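PDB 4MK3: glutathione S-transferase from Cupriavidus metallidurans, which binds glutathione sulfinic acid in its glutathione pocket and probably transfers glutathione to electrophilic substrates. Local coordinates for residues S99-P103 with H174-A178; L118-L122 with A156-M160; M160-A165 with H202-F208. One frame throughout, in Å; residues are numbered along the deposited sequence.

In the fold
All three contacts tie together the helical C-terminal part of a glutathione transferase fold. Contact 1 fastens the loop between helices 85-94 and 106-134 to the start of helix 177-192. Contacts 2 and 3 both use helix 143-164 and share Met160: contact 2 sets the helix against 106-134, contact 3 against 203-212. Their centres are about 11 Å apart and they touch through Leu157 and Thr158 with His202 and Leu205. Contact 1 is about 18 Å from each of the others, centre to centre. None reaches the bound glutathione sulfinic acid: it lies about 10, 11 and 13 Å from the side chains of Ala119, Leu177 and Met160.

Contact 1 (S99-P103 with H174-A178); sequences SRLIP and HYTLA
Leu101 sits beside Tyr175 and its backbone faces Leu177, while Ile102 runs next to the Leu177 side chain; in both apolar pairs the two side chains point the same way. The Leu101 methyl CD2 lies 3.8 Å from Tyr175 CD2 and approaches the phenol ring obliquely. Tyr175 carries CG anti to the backbone N (chi1 180°), which brings that side of the ring up to the leucine. One step along, Ile102 CD1 packs on Leu177 CD2 at 3.8 Å: the end methyl of the isoleucine's longer arm lies against one branch of the leucine. Helix 32-44 touches the same patch, its Val40 resting on both Leu101 and Leu177.

Polar bonds fix the backbones between these pairs. Leu177 N donates to Leu101 O at 2.8 Å in a nearly straight bond (167°). The same carbonyl oxygen lies only 3.3 Å from Thr176 CB, a close fit against the side of the threonine. Next to this bond a water bridges two carbonyls, donating to Arg100 O at 2.6 Å and to Tyr175 O at 2.8 Å. Asp93 also holds the loop, its carboxylate accepting from the backbone N atoms of Leu101 and Ile102.

Thr176 holds its hydroxyl between the backbone N and the carbonyl carbon, and Ala178 N donates to OG1 at 3.1 Å. The backbone N of Thr176 is in turn bound by the Asp179 carboxylate. The Thr-Leu-Ala-Asp sequence at the head of helix 177-192 fits the Ser/Thr-x-x-Asp capping box characteristic of this helix in glutathione transferases, although the capping bond to the threonine hydroxyl comes here from the second residue of the helix; it is docked on the linker that leads into the helical C-terminal domain.

Contact 2 (L118-L122 with A156-M160); sequences LADGL and ALTAM
Leu118 swings CG to the side opposite its backbone N (chi1 177°), aiming its methyls at Ala156 and Met160, and Met160 answers with CG beside its own backbone N and the chain fully extended from there (chi2 173°). Two levels of packing result. Near the root of the methionine, Leu118 CD2 meets Met160 CG at 3.7 Å, the leucine lying aslant to the methionine chain. At its far end the CE methyl settles against helix 106-134, 3.6 Å from Ala119 CA and 3.6 Å from Leu122 CD1; here Leu122 stands roughly perpendicular to the methionine. Ala156 CB sits between the two leucines, 3.8 Å from Leu118 CD1 and 4.0 Å from Leu122 CB. The segments run nearly antiparallel (156°), their axes 10.1 Å apart at closest.

Pro67 of the second subunit packs on Leu118 and Ala159, and its Leu68 on Ala156, so the contact also borders the dimer interface. No hydrogen bond joins the two segments: aliphatic carbons and one thioether meet in a buried setting, and cohesion comes from shape fit and exclusion of water.

Contact 3 (M160-A165 with H202-F208); sequences MSTGLA and HPNLVAF
Ser161 and Leu205 bring the backbones closest where the last turn of helix 143-164 crosses the first turns of helix 203-212 at 75°, the short axes 9.2 Å apart; Ala165 then leaves the helix with a positive phi.

Asn204 carries the polar half. Its CG stands between the backbone N and the carbonyl carbon, which turns the amide to the end of the neighbouring helix. ND2 donates twice, to Ala165 O at 2.9 Å (172°) and to Ser161 O at 3.0 Å (161°). Each bond uses a lone pair in the plane of its carbonyl, and both acceptors lie close to the asparagine amide plane. Ser161 O is thus held by two donors, since Ala165 N also reaches it within the helix. On the other side of the amide OD1 accepts a hydrogen bond from Ser161 OG at 2.8 Å, the donor tilted off the carbonyl plane. Three bonds therefore settle which end of the amide is nitrogen and fix its rotation.

The serine hydroxyl also accepts from a water, 2.8 Å from OG, which lies in plane at the edge of the His202 ring and 2.9 Å from His202 ND1. His202 itself sits at the N-cap of helix 203-212 and packs its ring obliquely against Ser161 CB.

The apolar half is built on Leu164, which passes Asn204 pointing the contrary way. Its CD2 touches Leu205 CD2 at 4.0 Å and Phe208 CB at 3.8 Å; Leu205 CD2 also reaches Met160 CB, while Phe208 continues inward to Val182 and Leu186 of helix 177-192. With the asparagine amide binding carbonyls in and just after the last turn of helix 143-164 and leucines packed beside it, two crossing helices are joined within the all-helical C-terminal domain of the glutathione transferase fold.

Contact 1 (S99-P103 with H174-A178)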
loop_
_atom_site.group_PDB
_atom_site.type_symbol
_atom_site.label_atom_id
_atom_site.label_comp_id
_atom_site.label_asym_id
_atom_site.label_seq_id
_atom_site.Cartn_x
_atom_site.Cartn_y
_atom_site.Cartn_z
ATOM N N SER A 99 -17.630 -2.732 -17.184
ATOM C CA SER A 99 -16.463 -3.536 -16.827
ATOM C C SER A 99 -16.150 -3.471 -15.334
ATOM O O SER A 99 -15.115 -2.951 -14.931
ATOM C CB SER A 99 -15.248 -3.062 -17.630
ATOM O OG SER A 99 -14.080 -3.781 -17.267
ATOM N N ARG A 100 -17.052 -3.988 -14.516
ATOM C CA ARG A 100 -16.794 -4.112 -13.084
ATOM C C ARG A 100 -15.539 -4.948 -12.812
ATOM O O ARG A 100 -15.467 -6.098 -13.237
ATOM C CB ARG A 100 -17.986 -4.800 -12.431
ATOM C CG ARG A 100 -18.705 -3.947 -11.434
ATOM C CD ARG A 100 -17.779 -3.545 -10.314
ATOM N NE ARG A 100 -18.525 -2.934 -9.223
ATOM C CZ ARG A 100 -19.034 -3.606 -8.195
ATOM N NH1 ARG A 100 -19.710 -2.958 -7.252
ATOM N NH2 ARG A 100 -18.871 -4.919 -8.106
ATOM N N LEU A 101 -14.580 -4.380 -12.081
ATOM C CA LEU A 101 -13.273 -5.010 -11.840
ATOM C C LEU A 101 -13.035 -5.470 -10.416
ATOM O O LEU A 101 -12.098 -6.221 -10.152
ATOM C CB LEU A 101 -12.156 -4.053 -12.228
ATOM C CG LEU A 101 -12.086 -3.741 -13.714
ATOM C CD1 LEU A 101 -11.020 -2.664 -13.982
ATOM C CD2 LEU A 101 -11.809 -4.970 -14.555
ATOM N N ILE A 102 -13.865 -5.034 -9.487
ATOM C CA ILE A 102 -13.772 -5.487 -8.110
ATOM C C ILE A 102 -15.114 -6.118 -7.753
ATOM O O ILE A 102 -16.159 -5.447 -7.812
ATOM C CB ILE A 102 -13.421 -4.363 -7.129
ATOM C CG1 ILE A 102 -12.143 -3.635 -7.567
ATOM C CG2 ILE A 102 -13.230 -4.936 -5.722
ATOM C CD1 ILE A 102 -11.802 -2.416 -6.728
ATOM N N PRO A 103 -15.118 -7.408 -7.392
ATOM C CA PRO A 103 -16.379 -8.104 -7.095
ATOM C C PRO A 103 -17.147 -7.547 -5.911
ATOM O O PRO A 103 -16.544 -6.921 -5.043
ATOM C CB PRO A 103 -15.913 -9.533 -6.779
ATOM C CG PRO A 103 -14.642 -9.666 -7.482
ATOM C CD PRO A 103 -13.981 -8.339 -7.395
ATOM N N HIS A 174 -13.369 -14.743 -14.468
ATOM C CA HIS A 174 -13.482 -13.341 -14.865
ATOM C C HIS A 174 -12.256 -12.535 -14.618
ATOM O O HIS A 174 -11.567 -12.704 -13.630
ATOM C CB HIS A 174 -14.627 -12.671 -14.118
ATOM C CG HIS A 174 -15.965 -13.024 -14.667
ATOM N ND1 HIS A 174 -16.552 -14.255 -14.459
ATOM C CD2 HIS A 174 -16.816 -12.336 -15.462
ATOM C CE1 HIS A 174 -17.712 -14.298 -15.081
ATOM N NE2 HIS A 174 -17.901 -13.143 -15.692
ATOM N N TYR A 175 -12.029 -11.609 -15.547
ATOM C CA TYR A 175 -11.004 -10.571 -15.438
ATOM C C TYR A 175 -11.390 -9.570 -14.355
ATOM O O TYR A 175 -12.522 -9.079 -14.330
ATOM C CB TYR A 175 -10.940 -9.874 -16.780
ATOM C CG TYR A 175 -9.957 -8.733 -16.982
ATOM C CD1 TYR A 175 -8.612 -8.961 -17.196
ATOM C CD2 TYR A 175 -10.412 -7.435 -17.047
ATOM C CE1 TYR A 175 -7.748 -7.921 -17.441
ATOM C CE2 TYR A 175 -9.549 -6.387 -17.293
ATOM C CZ TYR A 175 -8.223 -6.648 -17.501
ATOM O OH TYR A 175 -7.362 -5.623 -17.795
ATOM N N THR A 176 -10.440 -9.307 -13.468
ATOM C CA THR A 176 -10.635 -8.388 -12.350
ATOM C C THR A 176 -9.398 -7.522 -12.162
ATOM O O THR A 176 -8.390 -7.641 -12.858
ATOM C CB THR A 176 -10.856 -9.154 -11.018
ATOM O OG1 THR A 176 -9.646 -9.829 -10.649
ATOM C CG2 THR A 176 -12.019 -10.143 -11.101
ATOM N N LEU A 177 -9.492 -6.641 -11.172
ATOM C CA LEU A 177 -8.347 -5.833 -10.790
ATOM C C LEU A 177 -7.130 -6.682 -10.435
ATOM O O LEU A 177 -5.996 -6.221 -10.571
ATOM C CB LEU A 177 -8.749 -4.940 -9.611
ATOM C CG LEU A 177 -7.674 -4.015 -9.025
ATOM C CD1 LEU A 177 -7.161 -3.027 -10.059
ATOM C CD2 LEU A 177 -8.241 -3.265 -7.819
ATOM N N ALA A 178 -7.335 -7.922 -9.973
ATOM C CA ALA A 178 -6.207 -8.796 -9.726
ATOM C C ALA A 178 -5.347 -8.971 -10.971
ATOM O O ALA A 178 -4.106 -8.868 -10.922
ATOM C CB ALA A 178 -6.698 -10.159 -9.224
HETATM O O HOH W 1 -14.647 -8.426 -12.578
#

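Contact 2 (L118-L122 with A156-M160)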
loop_
_atom_site.group_PDB
_atom_site.type_symbol
_atom_site.label_atom_id
_atom_site.label_comp_id
_atom_site.label_asym_id
_atom_site.label_seq_id
_atom_site.Cartn_x
_atom_site.Cartn_y
_atom_site.Cartn_z
ATOM N N LEU A 118 -0.289 -8.313 -3.539
ATOM C CA LEU A 118 0.845 -9.124 -3.953
ATOM C C LEU A 118 1.576 -8.464 -5.112
ATOM O O LEU A 118 2.804 -8.350 -5.110
ATOM C CB LEU A 118 0.374 -10.526 -4.340
ATOM C CG LEU A 118 1.412 -11.509 -4.866
ATOM C CD1 LEU A 118 2.569 -11.680 -3.890
ATOM C CD2 LEU A 118 0.737 -12.831 -5.179
ATOM N N ALA A 119 0.833 -8.035 -6.125
ATOM C CA ALA A 119 1.425 -7.376 -7.284
ATOM C C ALA A 119 2.093 -6.053 -6.909
ATOM O O ALA A 119 3.217 -5.767 -7.319
ATOM C CB ALA A 119 0.377 -7.165 -8.351
ATOM N N ASP A 120 1.402 -5.255 -6.110
ATOM C CA ASP A 120 1.930 -3.965 -5.683
ATOM C C ASP A 120 3.184 -4.186 -4.835
ATOM O O ASP A 120 4.121 -3.393 -4.884
ATOM C CB ASP A 120 0.884 -3.223 -4.833
ATOM C CG ASP A 120 -0.231 -2.542 -5.649
ATOM O OD1 ASP A 120 -0.286 -2.671 -6.891
ATOM O OD2 ASP A 120 -1.053 -1.856 -5.004
ATOM N N GLY A 121 3.184 -5.238 -4.030
ATOM C CA GLY A 121 4.355 -5.557 -3.213
ATOM C C GLY A 121 5.566 -5.964 -4.012
ATOM O O GLY A 121 6.722 -5.624 -3.666
ATOM N N LEU A 122 5.340 -6.710 -5.084
ATOM C CA LEU A 122 6.397 -7.031 -6.037
ATOM C C LEU A 122 6.951 -5.706 -6.606
ATOM O O LEU A 122 8.177 -5.489 -6.634
ATOM C CB LEU A 122 5.852 -7.955 -7.133
ATOM C CG LEU A 122 6.863 -8.450 -8.158
ATOM C CD1 LEU A 122 6.297 -9.645 -8.911
ATOM C CD2 LEU A 122 7.279 -7.381 -9.170
ATOM N N ALA A 156 7.424 -13.497 -4.742
ATOM C CA ALA A 156 6.122 -13.014 -5.200
ATOM C C ALA A 156 5.757 -13.659 -6.531
ATOM O O ALA A 156 4.593 -13.997 -6.754
ATOM C CB ALA A 156 6.129 -11.508 -5.321
ATOM N N LEU A 157 6.730 -13.789 -7.428
ATOM C CA LEU A 157 6.497 -14.461 -8.708
ATOM C C LEU A 157 6.051 -15.892 -8.504
ATOM O O LEU A 157 5.118 -16.339 -9.153
ATOM C CB LEU A 157 7.719 -14.405 -9.611
ATOM C CG LEU A 157 8.056 -13.020 -10.151
ATOM C CD1 LEU A 157 9.488 -13.012 -10.631
ATOM C CD2 LEU A 157 7.074 -12.653 -11.261
ATOM N N THR A 158 6.724 -16.619 -7.623
ATOM C CA THR A 158 6.342 -17.998 -7.354
ATOM C C THR A 158 4.917 -18.037 -6.807
ATOM O O THR A 158 4.127 -18.897 -7.192
ATOM C CB THR A 158 7.278 -18.601 -6.351
ATOM O OG1 THR A 158 8.582 -18.682 -6.936
ATOM C CG2 THR A 158 6.844 -20.008 -5.965
ATOM N N ALA A 159 4.583 -17.124 -5.911
ATOM C CA ALA A 159 3.231 -17.092 -5.359
ATOM C C ALA A 159 2.201 -16.764 -6.427
ATOM O O ALA A 159 1.096 -17.312 -6.425
ATOM C CB ALA A 159 3.134 -16.093 -4.201
ATOM N N MET A 160 2.532 -15.858 -7.337
ATOM C CA MET A 160 1.594 -15.527 -8.406
ATOM C C MET A 160 1.358 -16.775 -9.261
ATOM O O MET A 160 0.223 -17.050 -9.655
ATOM C CB MET A 160 2.126 -14.417 -9.295
ATOM C CG MET A 160 2.151 -13.047 -8.645
ATOM S SD MET A 160 2.986 -11.873 -9.735
ATOM C CE MET A 160 2.719 -10.339 -8.864
#

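Contact 3 (M160-A165 with H202-F208)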
loop_
_atom_site.group_PDB
_atom_site.type_symbol
_atom_site.label_atom_id
_atom_site.label_comp_id
_atom_site.label_asym_id
_atom_site.label_seq_id
_atom_site.Cartn_x
_atom_site.Cartn_y
_atom_site.Cartn_z
ATOM N N MET A 160 2.532 -15.858 -7.337
ATOM C CA MET A 160 1.594 -15.527 -8.406
ATOM C C MET A 160 1.358 -16.775 -9.261
ATOM O O MET A 160 0.223 -17.050 -9.655
ATOM C CB MET A 160 2.126 -14.417 -9.295
ATOM C CG MET A 160 2.151 -13.047 -8.645
ATOM S SD MET A 160 2.986 -11.873 -9.735
ATOM C CE MET A 160 2.719 -10.339 -8.864
ATOM N N SER A 161 2.423 -17.500 -9.582
ATOM C CA SER A 161 2.270 -18.683 -10.409
ATOM C C SER A 161 1.461 -19.759 -9.648
ATOM O O SER A 161 0.566 -20.394 -10.221
ATOM C CB SER A 161 3.645 -19.213 -10.832
ATOM O OG SER A 161 3.550 -20.421 -11.577
ATOM N N THR A 162 1.750 -19.947 -8.368
ATOM C CA THR A 162 1.020 -20.925 -7.547
ATOM C C THR A 162 -0.465 -20.546 -7.445
ATOM O O THR A 162 -1.354 -21.401 -7.584
ATOM C CB THR A 162 1.667 -21.030 -6.171
ATOM O OG1 THR A 162 2.978 -21.589 -6.339
ATOM C CG2 THR A 162 0.856 -21.973 -5.251
ATOM N N GLY A 163 -0.726 -19.257 -7.261
ATOM C CA GLY A 163 -2.089 -18.758 -7.100
ATOM C C GLY A 163 -2.915 -18.831 -8.362
ATOM O O GLY A 163 -4.104 -19.159 -8.314
ATOM N N LEU A 164 -2.322 -18.494 -9.498
ATOM C CA LEU A 164 -3.026 -18.548 -10.775
ATOM C C LEU A 164 -3.305 -20.003 -11.129
ATOM O O LEU A 164 -4.362 -20.324 -11.676
ATOM C CB LEU A 164 -2.216 -17.869 -11.872
ATOM C CG LEU A 164 -2.755 -17.957 -13.284
ATOM C CD1 LEU A 164 -4.131 -17.249 -13.395
ATOM C CD2 LEU A 164 -1.791 -17.353 -14.292
ATOM N N ALA A 165 -2.329 -20.861 -10.876
ATOM C CA ALA A 165 -2.437 -22.272 -11.181
ATOM C C ALA A 165 -2.892 -22.465 -12.630
ATOM O O ALA A 165 -2.299 -21.873 -13.534
ATOM C CB ALA A 165 -3.333 -22.965 -10.175
ATOM N N HIS A 202 8.019 -19.660 -15.145
ATOM C CA HIS A 202 6.587 -19.763 -14.864
ATOM C C HIS A 202 5.743 -19.711 -16.129
ATOM O O HIS A 202 5.216 -18.663 -16.487
ATOM C CB HIS A 202 6.152 -18.653 -13.908
ATOM C CG HIS A 202 6.974 -18.559 -12.659
ATOM N ND1 HIS A 202 7.031 -19.570 -11.723
ATOM C CD2 HIS A 202 7.746 -17.553 -12.178
ATOM C CE1 HIS A 202 7.818 -19.197 -10.727
ATOM N NE2 HIS A 202 8.274 -17.984 -10.985
ATOM N N PRO A 203 5.583 -20.863 -16.798
ATOM C CA PRO A 203 4.818 -20.900 -18.044
ATOM C C PRO A 203 3.402 -20.385 -17.895
ATOM O O PRO A 203 2.895 -19.754 -18.827
ATOM C CB PRO A 203 4.805 -22.383 -18.398
ATOM C CG PRO A 203 6.057 -22.905 -17.839
ATOM C CD PRO A 203 6.274 -22.141 -16.556
ATOM N N ASN A 204 2.760 -20.607 -16.753
ATOM C CA ASN A 204 1.390 -20.115 -16.657
ATOM C C ASN A 204 1.304 -18.587 -16.653
ATOM O O ASN A 204 0.348 -18.025 -17.178
ATOM C CB ASN A 204 0.601 -20.751 -15.504
ATOM C CG ASN A 204 1.118 -20.400 -14.155
ATOM O OD1 ASN A 204 2.268 -19.952 -13.973
ATOM N ND2 ASN A 204 0.276 -20.623 -13.155
ATOM N N LEU A 205 2.296 -17.920 -16.075
ATOM C CA LEU A 205 2.361 -16.463 -16.118
ATOM C C LEU A 205 2.655 -15.963 -17.524
ATOM O O LEU A 205 2.142 -14.911 -17.912
ATOM C CB LEU A 205 3.409 -15.963 -15.141
ATOM C CG LEU A 205 3.110 -16.251 -13.665
ATOM C CD1 LEU A 205 4.180 -15.585 -12.821
ATOM C CD2 LEU A 205 1.741 -15.780 -13.218
ATOM N N VAL A 206 3.474 -16.691 -18.281
ATOM C CA VAL A 206 3.714 -16.334 -19.675
ATOM C C VAL A 206 2.406 -16.363 -20.475
ATOM O O VAL A 206 2.108 -15.432 -21.227
ATOM C CB VAL A 206 4.763 -17.236 -20.312
ATOM C CG1 VAL A 206 4.918 -16.934 -21.791
ATOM C CG2 VAL A 206 6.078 -17.066 -19.580
ATOM N N ALA A 207 1.610 -17.417 -20.298
ATOM C CA ALA A 207 0.360 -17.525 -21.036
ATOM C C ALA A 207 -0.598 -16.402 -20.628
ATOM O O ALA A 207 -1.276 -15.802 -21.463
ATOM C CB ALA A 207 -0.260 -18.902 -20.800
ATOM N N PHE A 208 -0.645 -16.131 -19.334
ATOM C CA PHE A 208 -1.442 -15.029 -18.804
ATOM C C PHE A 208 -1.033 -13.718 -19.434
ATOM O O PHE A 208 -1.879 -12.957 -19.895
ATOM C CB PHE A 208 -1.279 -14.991 -17.279
ATOM C CG PHE A 208 -1.757 -13.721 -16.634
ATOM C CD1 PHE A 208 -0.908 -12.638 -16.488
ATOM C CD2 PHE A 208 -3.039 -13.634 -16.146
ATOM C CE1 PHE A 208 -1.332 -11.487 -15.883
ATOM C CE2 PHE A 208 -3.481 -12.439 -15.552
ATOM C CZ PHE A 208 -2.625 -11.387 -15.432
HETATM O O HOH W 2 5.678 -22.118 -12.105
#